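Local coordinates for hypothetical protein (Neisseria meningitidis Z2491, PDB 2F46) that probably acts as a phosphatase of a nonclassical, eukaryotic-like kind, hydrolysing phosphate esters, at residues L18-D21 and Y25-P28; E36-L41 and E69-T74; T45-R50 and R95-Q100; L117-R122 and E126-D131. All blocks are in the same frame, centred on the assembly; numbering follows the deposited sequence.

Contact 1: residues L18-D21 and Y25-P28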
# COMPACT_ATOMS: atom_id res chain seq x y z
N LEU A 18 0.30 -6.98 6.66
CA LEU A 18 1.67 -7.26 7.03
C LEU A 18 2.56 -6.03 6.90
O LEU A 18 2.40 -5.22 6.00
CB LEU A 18 2.23 -8.44 6.22
CG LEU A 18 1.50 -9.77 6.42
CD1 LEU A 18 1.93 -10.81 5.35
CD2 LEU A 18 1.78 -10.30 7.83
N LYS A 19 3.56 -5.95 7.76
CA LYS A 19 4.50 -4.84 7.76
C LYS A 19 5.49 -4.88 6.63
O LYS A 19 6.18 -5.87 6.37
CB LYS A 19 5.25 -4.80 9.09
CG LYS A 19 5.92 -3.49 9.36
CD LYS A 19 6.18 -3.30 10.84
CE LYS A 19 5.59 -1.99 11.34
NZ LYS A 19 5.37 -2.00 12.83
N LEU A 20 5.60 -3.77 5.92
CA LEU A 20 6.54 -3.59 4.87
C LEU A 20 7.70 -2.66 5.27
O LEU A 20 8.82 -2.77 4.77
CB LEU A 20 5.81 -3.04 3.64
CG LEU A 20 6.67 -2.84 2.42
CD1 LEU A 20 7.41 -4.11 1.98
CD2 LEU A 20 5.80 -2.31 1.28
N ASP A 21 7.43 -1.69 6.15
CA ASP A 21 8.45 -0.78 6.63
C ASP A 21 8.04 -0.30 8.01
O ASP A 21 6.98 -0.67 8.51
CB ASP A 21 8.61 0.41 5.67
CG ASP A 21 9.99 0.98 5.67
OD1 ASP A 21 10.73 0.77 6.67
OD2 ASP A 21 10.34 1.66 4.67
N TYR A 25 2.14 -0.78 6.91
CA TYR A 25 1.55 -2.11 6.63
C TYR A 25 0.95 -2.08 5.23
O TYR A 25 0.52 -1.01 4.73
CB TYR A 25 0.42 -2.39 7.58
CG TYR A 25 0.81 -2.59 9.02
CD1 TYR A 25 1.06 -1.51 9.84
CD2 TYR A 25 0.96 -3.86 9.55
CE1 TYR A 25 1.43 -1.69 11.17
CE2 TYR A 25 1.33 -4.05 10.88
CZ TYR A 25 1.56 -2.96 11.67
OH TYR A 25 1.91 -3.11 13.00
N ILE A 26 0.96 -3.24 4.57
CA ILE A 26 0.24 -3.39 3.29
C ILE A 26 -0.78 -4.54 3.42
O ILE A 26 -0.75 -5.34 4.35
CB ILE A 26 1.17 -3.62 2.13
CG1 ILE A 26 1.94 -4.95 2.25
CG2 ILE A 26 2.07 -2.43 1.94
CD1 ILE A 26 2.75 -5.31 1.08
N SER A 27 -1.72 -4.57 2.51
CA SER A 27 -2.76 -5.60 2.51
C SER A 27 -3.39 -5.74 1.14
O SER A 27 -3.39 -4.77 0.34
CB SER A 27 -3.84 -5.21 3.50
OG SER A 27 -4.99 -6.03 3.48
N PRO A 28 -4.00 -6.90 0.86
CA PRO A 28 -4.95 -7.04 -0.20
C PRO A 28 -6.24 -6.30 0.11
O PRO A 28 -6.39 -5.64 1.17
CB PRO A 28 -5.21 -8.55 -0.26
CG PRO A 28 -4.76 -9.07 0.98
CD PRO A 28 -3.80 -8.15 1.59
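Leu18 and Ile26 face each other as a hydrogen-bonded pair of an antiparallel beta hairpin, each giving and taking one backbone bond: Leu18 N to Ile26 O is 3.0 Å and Ile26 N to Leu18 O is 2.8 Å. The same Leu18 O also lies 3.3 Å from Tyr25 CA, a CA-H...O contact beside the next, non-hydrogen-bonded pair, Lys19 and Tyr25. The tight apolar part is on the face of Ile26. With CG anti to its backbone N (chi1 -178°), Leu20 sends CD2 to within 3.8 Å of Ile26 CG2, and the two buried side chains meet at a slant. The Lys19-Tyr25 face is looser. Here the exposed lysine, bent at chi3, slants past the hydroxyl end of the phenol, and Lys19 NZ stays 3.6 Å from Tyr25 OH, near but not bonded. At the end of the edge strand Leu20 and Asp21 share one opposing residue, a classic beta bulge. Helix 113-125 packs on the buried face, where Leu20 touches Ser116 and Trp119 and Ile26 touches Cys115 and Ser116. On its other edge strand 24-27 joins the parallel part of the sheet through backbone bonds from Tyr25 to Val105 and Ala107 in strand 105-108.

Contact 2: residues E36-L41 and E69-T74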
# COMPACT_ATOMS: atom_id res chain seq x y z
N GLU A 36 -11.83 -4.92 12.88
CA GLU A 36 -11.28 -5.37 14.16
C GLU A 36 -9.77 -5.39 14.17
O GLU A 36 -9.15 -4.88 15.09
CB GLU A 36 -11.78 -6.78 14.52
CG GLU A 36 -12.91 -6.79 15.54
N GLN A 37 -9.16 -6.00 13.16
CA GLN A 37 -7.73 -6.11 13.16
C GLN A 37 -7.07 -4.74 12.97
O GLN A 37 -6.01 -4.47 13.53
CB GLN A 37 -7.25 -7.09 12.09
CG GLN A 37 -5.73 -7.26 12.09
CD GLN A 37 -5.18 -8.14 10.98
OE1 GLN A 37 -5.89 -8.51 10.03
NE2 GLN A 37 -3.91 -8.46 11.10
N ILE A 38 -7.70 -3.91 12.14
CA ILE A 38 -7.18 -2.57 11.89
C ILE A 38 -7.15 -1.76 13.18
O ILE A 38 -6.16 -1.09 13.46
CB ILE A 38 -8.00 -1.92 10.76
CG1 ILE A 38 -7.51 -2.51 9.44
CG2 ILE A 38 -7.81 -0.42 10.71
CD1 ILE A 38 -8.35 -2.18 8.21
N ALA A 39 -8.22 -1.88 13.97
CA ALA A 39 -8.31 -1.18 15.26
C ALA A 39 -7.24 -1.70 16.22
O ALA A 39 -6.58 -0.92 16.93
CB ALA A 39 -9.66 -1.34 15.85
N GLN A 40 -7.04 -3.01 16.21
CA GLN A 40 -6.03 -3.65 17.08
C GLN A 40 -4.62 -3.22 16.78
O GLN A 40 -3.79 -3.09 17.67
CB GLN A 40 -6.14 -5.18 16.99
CG GLN A 40 -5.04 -5.95 17.73
CD GLN A 40 -3.87 -6.40 16.83
OE1 GLN A 40 -4.08 -6.92 15.73
NE2 GLN A 40 -2.63 -6.22 17.32
N LEU A 41 -4.31 -3.02 15.49
CA LEU A 41 -3.02 -2.54 15.08
C LEU A 41 -2.87 -1.03 15.28
O LEU A 41 -1.76 -0.54 15.17
CB LEU A 41 -2.82 -2.83 13.59
CG LEU A 41 -2.58 -4.28 13.20
CD1 LEU A 41 -2.67 -4.44 11.67
CD2 LEU A 41 -1.24 -4.74 13.71
N GLU A 69 -13.55 4.56 9.69
CA GLU A 69 -13.56 5.73 10.58
C GLU A 69 -14.03 5.32 11.98
O GLU A 69 -13.73 5.98 12.96
CB GLU A 69 -14.49 6.81 10.04
CG GLU A 69 -13.88 7.64 8.93
CD GLU A 69 -14.89 8.55 8.27
OE1 GLU A 69 -16.11 8.25 8.34
OE2 GLU A 69 -14.47 9.57 7.69
N GLN A 70 -14.77 4.22 12.05
CA GLN A 70 -15.21 3.67 13.32
C GLN A 70 -14.16 2.78 13.95
O GLN A 70 -14.38 2.22 15.04
CB GLN A 70 -16.51 2.89 13.10
CG GLN A 70 -17.65 3.74 12.53
CD GLN A 70 -17.86 5.04 13.30
OE1 GLN A 70 -17.84 5.06 14.54
NE2 GLN A 70 -18.05 6.14 12.57
N ALA A 71 -13.01 2.65 13.28
CA ALA A 71 -11.92 1.75 13.70
C ALA A 71 -10.66 2.52 14.11
O ALA A 71 -9.58 1.92 14.21
CB ALA A 71 -11.59 0.78 12.57
N GLY A 72 -10.79 3.83 14.32
CA GLY A 72 -9.75 4.66 14.86
C GLY A 72 -8.86 5.31 13.82
O GLY A 72 -7.92 6.01 14.15
N VAL A 73 -9.16 5.07 12.55
CA VAL A 73 -8.35 5.60 11.46
C VAL A 73 -8.79 7.04 11.23
O VAL A 73 -9.99 7.28 11.14
CB VAL A 73 -8.58 4.78 10.18
CG1 VAL A 73 -7.73 5.33 9.06
CG2 VAL A 73 -8.28 3.33 10.37
N THR A 74 -7.83 7.95 11.14
CA THR A 74 -8.11 9.39 11.07
C THR A 74 -7.75 10.03 9.74
O THR A 74 -8.30 11.07 9.40
CB THR A 74 -7.41 10.19 12.17
OG1 THR A 74 -5.97 9.99 12.11
CG2 THR A 74 -7.93 9.77 13.52
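Ile38 and Val73 meet through their gamma-2 methyls, with Ile38 CG2 and Val73 CG2 3.8 Å apart. The two side chains approach aslant, and one methyl of each does the touching. In Ile38 the methyl CG2 stands anti to the backbone N while CG1 occupies the place beside that nitrogen (chi1 -77°), and the short branch rather than the longer CD1 arm is therefore presented to the loop. Val73 answers with the methyl that stands anti to its own carbonyl carbon. Its other methyl, CG1, is turned toward strand 45-48, near the backbone N of Thr45. Segment 69-74 is the link that leaves helix 61-68 and enters strand 75-78, the return half of a beta-alpha-beta crossover that starts from strand 45-48, as expected in the alpha/beta fold of the phosphatase clan. Ala71, in the same link, points its methyl toward the helix, where Ala71 CB lies 4.4 Å from Ile38 CG2 and equally far from Ala39 CB. The closest approach at this end is made by backbone: Ala39 CA lies 3.5 Å from Ala71 O in a CA-H...O contact, bent at the hydrogen to 136°, and Ala39 CB is 3.7 Å from the same oxygen. Small alanines on both sides let the helix backbone come this near. Gly72 then turns the chain with a positive phi of 92°. Its carbonyl oxygen accepts from Lys44 NZ, and Thr74 OG1 is hydrogen-bonded to Lys44 O.

Contact 3: residues T45-R50 and R95-Q100. Unlike the reference sequence in segment 45-50: Ile46 (reference Val).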
# COMPACT_ATOMS: atom_id res chain seq x y z
N THR A 45 -3.76 5.88 9.44
CA THR A 45 -3.90 6.38 8.07
C THR A 45 -4.06 5.22 7.11
O THR A 45 -3.35 4.22 7.20
CB THR A 45 -2.66 7.16 7.64
OG1 THR A 45 -2.38 8.17 8.62
CG2 THR A 45 -2.82 7.80 6.26
N ILE A 46 -5.04 5.35 6.20
CA ILE A 46 -5.33 4.38 5.14
C ILE A 46 -5.04 5.04 3.81
O ILE A 46 -5.54 6.13 3.53
CB ILE A 46 -6.82 3.96 5.15
CG1 ILE A 46 -7.10 3.03 6.34
CG2 ILE A 46 -7.28 3.34 3.82
CD1 ILE A 46 -6.65 1.60 6.14
N ILE A 47 -4.25 4.35 2.99
CA ILE A 47 -4.01 4.72 1.59
C ILE A 47 -4.55 3.58 0.71
O ILE A 47 -4.19 2.40 0.87
CB ILE A 47 -2.53 4.91 1.24
CG1 ILE A 47 -1.93 6.03 2.11
CG2 ILE A 47 -2.39 5.31 -0.22
CD1 ILE A 47 -0.42 6.19 2.03
N CYS A 48 -5.46 3.90 -0.21
CA CYS A 48 -5.96 2.99 -1.18
C CYS A 48 -5.36 3.25 -2.51
O CYS A 48 -5.52 4.37 -3.05
CB CYS A 48 -7.46 3.11 -1.31
SG CYS A 48 -8.21 2.16 -2.61
N ASN A 49 -4.67 2.24 -3.03
CA ASN A 49 -3.99 2.38 -4.33
C ASN A 49 -4.69 1.73 -5.51
O ASN A 49 -4.09 1.48 -6.53
CB ASN A 49 -2.51 1.92 -4.25
CG ASN A 49 -1.65 2.78 -3.36
OD1 ASN A 49 -1.01 2.29 -2.41
ND2 ASN A 49 -1.56 4.09 -3.67
N ARG A 50 -5.98 1.44 -5.29
CA ARG A 50 -6.82 0.70 -6.23
C ARG A 50 -7.90 1.62 -6.77
O ARG A 50 -8.66 2.17 -5.99
CB ARG A 50 -7.50 -0.51 -5.55
CG ARG A 50 -8.06 -1.48 -6.53
CD ARG A 50 -8.69 -2.65 -5.82
NE ARG A 50 -9.01 -3.64 -6.79
CZ ARG A 50 -9.62 -4.78 -6.54
NH1 ARG A 50 -10.04 -5.08 -5.32
NH2 ARG A 50 -9.82 -5.63 -7.53
N ARG A 95 5.26 8.52 -1.28
CA ARG A 95 6.27 8.90 -0.30
C ARG A 95 5.82 10.08 0.56
O ARG A 95 5.98 10.06 1.77
CB ARG A 95 7.56 9.27 -1.04
CG ARG A 95 8.65 9.74 -0.16
CD ARG A 95 9.57 10.55 -0.98
NE ARG A 95 10.82 10.77 -0.29
CZ ARG A 95 11.86 11.39 -0.83
NH1 ARG A 95 11.82 11.82 -2.08
NH2 ARG A 95 12.97 11.55 -0.11
N GLN A 96 5.26 11.09 -0.08
CA GLN A 96 4.78 12.29 0.61
C GLN A 96 3.60 12.00 1.50
O GLN A 96 3.55 12.50 2.64
CB GLN A 96 4.40 13.38 -0.38
CG GLN A 96 5.59 13.99 -1.10
CD GLN A 96 5.23 15.24 -1.95
OE1 GLN A 96 4.38 16.06 -1.54
NE2 GLN A 96 5.90 15.41 -3.10
N LEU A 97 2.64 11.20 1.02
CA LEU A 97 1.49 10.87 1.85
C LEU A 97 1.94 10.18 3.11
O LEU A 97 1.48 10.55 4.20
CB LEU A 97 0.51 9.98 1.09
CG LEU A 97 -0.28 10.62 -0.03
CD1 LEU A 97 -1.03 9.54 -0.82
CD2 LEU A 97 -1.22 11.69 0.49
N ILE A 98 2.87 9.24 3.00
CA ILE A 98 3.42 8.60 4.19
C ILE A 98 4.19 9.61 5.05
O ILE A 98 4.06 9.62 6.27
CB ILE A 98 4.29 7.39 3.81
CG1 ILE A 98 3.39 6.27 3.22
CG2 ILE A 98 5.13 6.90 5.04
CD1 ILE A 98 4.14 5.18 2.54
N GLY A 99 4.98 10.48 4.43
CA GLY A 99 5.78 11.41 5.22
C GLY A 99 4.97 12.32 6.10
O GLY A 99 5.43 12.69 7.20
N GLN A 100 3.78 12.66 5.65
CA GLN A 100 2.94 13.64 6.32
C GLN A 100 1.82 12.97 7.11
O GLN A 100 0.96 13.65 7.68
CB GLN A 100 2.34 14.59 5.30
CG GLN A 100 3.36 15.35 4.47
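Strand 45-48 and helix 88-99 come together at Ile47 and Leu97, whose CA atoms lie 8.3 Å apart, a spacing wide enough that side chains alone bridge the gap. The bridge is one methyl. Ile47 reaches out from the strand with its chain extended beyond CG1 (chi2 171°) and sets CD1 between two neighbouring helix residues, 4.0 Å from Leu97 CB and 4.0 Å from Ile98 CG1. The two approaches differ: Ile47 and Leu97 pass at a slant, with the methyl against the root of the leucine, whereas Ile47 and Ile98 meet at about a right angle, the methyl touching the gamma-1 carbon of its partner. The contact is purely apolar and small, some 122 Å² of buried surface in all. It is plain packing of a helix on the central sheet, consistent with the alpha/beta fold of the phosphatase clan. Strand 45-48 runs parallel between strands 105-108 and 75-78. Leu97 also touches His77 of strand 75-78, while on the other side Ile47 packs its side chain on Val105 and pairs by backbone bonds with Leu106 and Tyr108, all in strand 105-108.

Contact 4: residues L117-R122 and E126-D131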
# COMPACT_ATOMS: atom_id res chain seq x y z
N LEU A 117 5.05 -1.82 -4.88
CA LEU A 117 5.81 -1.19 -5.95
C LEU A 117 6.05 0.30 -5.71
O LEU A 117 7.15 0.82 -5.99
CB LEU A 117 5.11 -1.36 -7.27
CG LEU A 117 5.19 -2.72 -7.91
CD1 LEU A 117 4.28 -2.80 -9.09
CD2 LEU A 117 6.59 -3.01 -8.38
N LEU A 118 5.05 1.02 -5.24
CA LEU A 118 5.25 2.43 -4.96
C LEU A 118 6.36 2.61 -3.91
O LEU A 118 7.23 3.49 -4.06
CB LEU A 118 3.93 3.07 -4.50
CG LEU A 118 2.89 3.18 -5.61
CD1 LEU A 118 1.53 3.46 -5.00
CD2 LEU A 118 3.24 4.26 -6.64
N TRP A 119 6.32 1.78 -2.87
CA TRP A 119 7.37 1.73 -1.83
C TRP A 119 8.68 1.35 -2.47
O TRP A 119 9.71 2.04 -2.32
CB TRP A 119 6.98 0.73 -0.75
CG TRP A 119 7.98 0.49 0.28
CD1 TRP A 119 8.14 1.20 1.43
CD2 TRP A 119 8.94 -0.55 0.30
NE1 TRP A 119 9.21 0.68 2.15
CE2 TRP A 119 9.70 -0.40 1.47
CE3 TRP A 119 9.24 -1.59 -0.59
CZ2 TRP A 119 10.73 -1.26 1.81
CZ3 TRP A 119 10.26 -2.46 -0.24
CH2 TRP A 119 11.01 -2.27 0.92
N GLY A 120 8.67 0.29 -3.26
CA GLY A 120 9.91 -0.30 -3.78
C GLY A 120 10.62 0.56 -4.80
O GLY A 120 11.84 0.61 -4.81
N PHE A 121 9.92 1.25 -5.68
CA PHE A 121 10.55 2.18 -6.63
C PHE A 121 11.32 3.30 -5.90
O PHE A 121 12.38 3.76 -6.38
CB PHE A 121 9.51 2.80 -7.56
CG PHE A 121 9.04 1.90 -8.65
CD1 PHE A 121 9.92 1.24 -9.44
CD2 PHE A 121 7.68 1.74 -8.88
CE1 PHE A 121 9.45 0.41 -10.45
CE2 PHE A 121 7.22 0.94 -9.90
CZ PHE A 121 8.06 0.27 -10.64
N ARG A 122 10.77 3.72 -4.78
CA ARG A 122 11.41 4.78 -3.97
C ARG A 122 12.67 4.25 -3.31
O ARG A 122 13.72 4.95 -3.33
CB ARG A 122 10.41 5.33 -2.95
CG ARG A 122 10.93 6.37 -2.02
CD ARG A 122 11.44 7.59 -2.75
NE ARG A 122 12.51 8.19 -1.97
CZ ARG A 122 13.35 9.10 -2.42
NH1 ARG A 122 13.25 9.58 -3.65
NH2 ARG A 122 14.30 9.56 -1.61
N GLU A 126 16.69 5.35 -3.64
CA GLU A 126 17.55 5.59 -2.49
C GLU A 126 18.74 4.65 -2.42
O GLU A 126 19.55 4.78 -1.50
CB GLU A 126 16.76 5.45 -1.21
CG GLU A 126 15.67 6.45 -1.05
CD GLU A 126 14.85 6.22 0.19
OE1 GLU A 126 15.00 5.16 0.87
OE2 GLU A 126 14.05 7.12 0.48
N GLY A 127 18.81 3.68 -3.32
CA GLY A 127 19.96 2.79 -3.41
C GLY A 127 19.79 1.43 -2.77
O GLY A 127 20.77 0.68 -2.65
N MSE A 128 18.58 1.06 -2.37
CA MSE A 128 18.37 -0.28 -1.87
C MSE A 128 18.56 -1.29 -3.02
O MSE A 128 18.01 -1.10 -4.12
CB MSE A 128 16.96 -0.44 -1.31
CG MSE A 128 16.79 -1.71 -0.55
SE MSE A 128 15.08 -1.96 0.29
CE MSE A 128 15.48 -0.94 2.01
N PRO A 129 19.35 -2.35 -2.78
CA PRO A 129 19.50 -3.29 -3.88
C PRO A 129 18.17 -3.97 -4.22
O PRO A 129 17.38 -4.26 -3.32
CB PRO A 129 20.52 -4.33 -3.35
CG PRO A 129 21.13 -3.74 -2.13
CD PRO A 129 20.14 -2.73 -1.59
N VAL A 130 18.01 -4.30 -5.48
CA VAL A 130 16.73 -4.81 -5.97
C VAL A 130 16.35 -6.11 -5.27
O VAL A 130 15.19 -6.34 -4.93
CB VAL A 130 16.77 -4.98 -7.47
CG1 VAL A 130 15.52 -5.69 -7.98
CG2 VAL A 130 16.93 -3.64 -8.14
N ASP A 131 17.33 -6.99 -5.05
CA ASP A 131 17.04 -8.23 -4.35
C ASP A 131 16.49 -8.03 -2.94
O ASP A 131 15.66 -8.82 -2.48
CB ASP A 131 18.30 -9.13 -4.26
CG ASP A 131 18.59 -9.89 -5.54
OD1 ASP A 131 17.72 -9.99 -6.42
OD2 ASP A 131 19.71 -10.43 -5.64
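Glu126 and Arg122 close the last turn of helix 113-125, which Gly127 ends in a Schellman motif, with a positive phi and two bonds back into the turn. Glu126 N supplies the regular helical bond to Arg122 O, 3.0 Å long, and thereby satisfies one of the final carbonyls of the helix. The side chains of the same two residues add a salt bridge. Arg122 leaves its backbone with CG anti to N and then bends at chi2 (60°), which brings the edge of the guanidinium to the carboxylate. It grips side-on with two nitrogens on a single oxygen: Arg122 NE is 3.1 Å and Arg122 NH2 3.2 Å from Glu126 OE2. NH2 uses the anti lone pair of that oxygen, whereas NE comes from above the carboxylate plane. The two flat groups stand almost perpendicular, 86° apart, so this is not the coplanar pairing in which each nitrogen has its own oxygen. Arg123 NH2 makes a further salt bridge to Glu126 OE2, and the two arginines would together be expected to stabilise the charged carboxylate. Arg122 NH1 is bonded in turn to Glu92 OE2 of helix 88-99. Trp119, which also makes a cation-pi contact with Arg123, has its NE1 satisfied by Asp21 OD2. Its ring ends against selenomethionine Met128 in a Met-aromatic contact: Met128 SE is 4.1 Å from Trp119 CH2 and, seen from the centroid of the six-membered ring, lies obliquely, 53° off the ring normal.

In the fold
Contact 1 lies close to the start of helix 113-125, where the phosphate-binding loop of cysteine-dependent phosphatases is expected, so the active site is probably nearby. Contact 4 sits toward the other end of the same helix, and the hydrogen bond from Trp119 NE1 to Asp21 OD2, 2.9 Å long, ties it to the hairpin of contact 1. Contact 3 meets contact 4 where Asn49 ND2 is 3.4 Å from Leu118 CD1. Contact 2 touches contact 3 through Val73 CG1 and Thr45 N (4.0 Å), and contact 1 through Leu41 CD2 and Tyr25 OH (3.6 Å). Contacts 2 and 4, with centres about 29 Å apart, lie on opposite sides of the chain's centre.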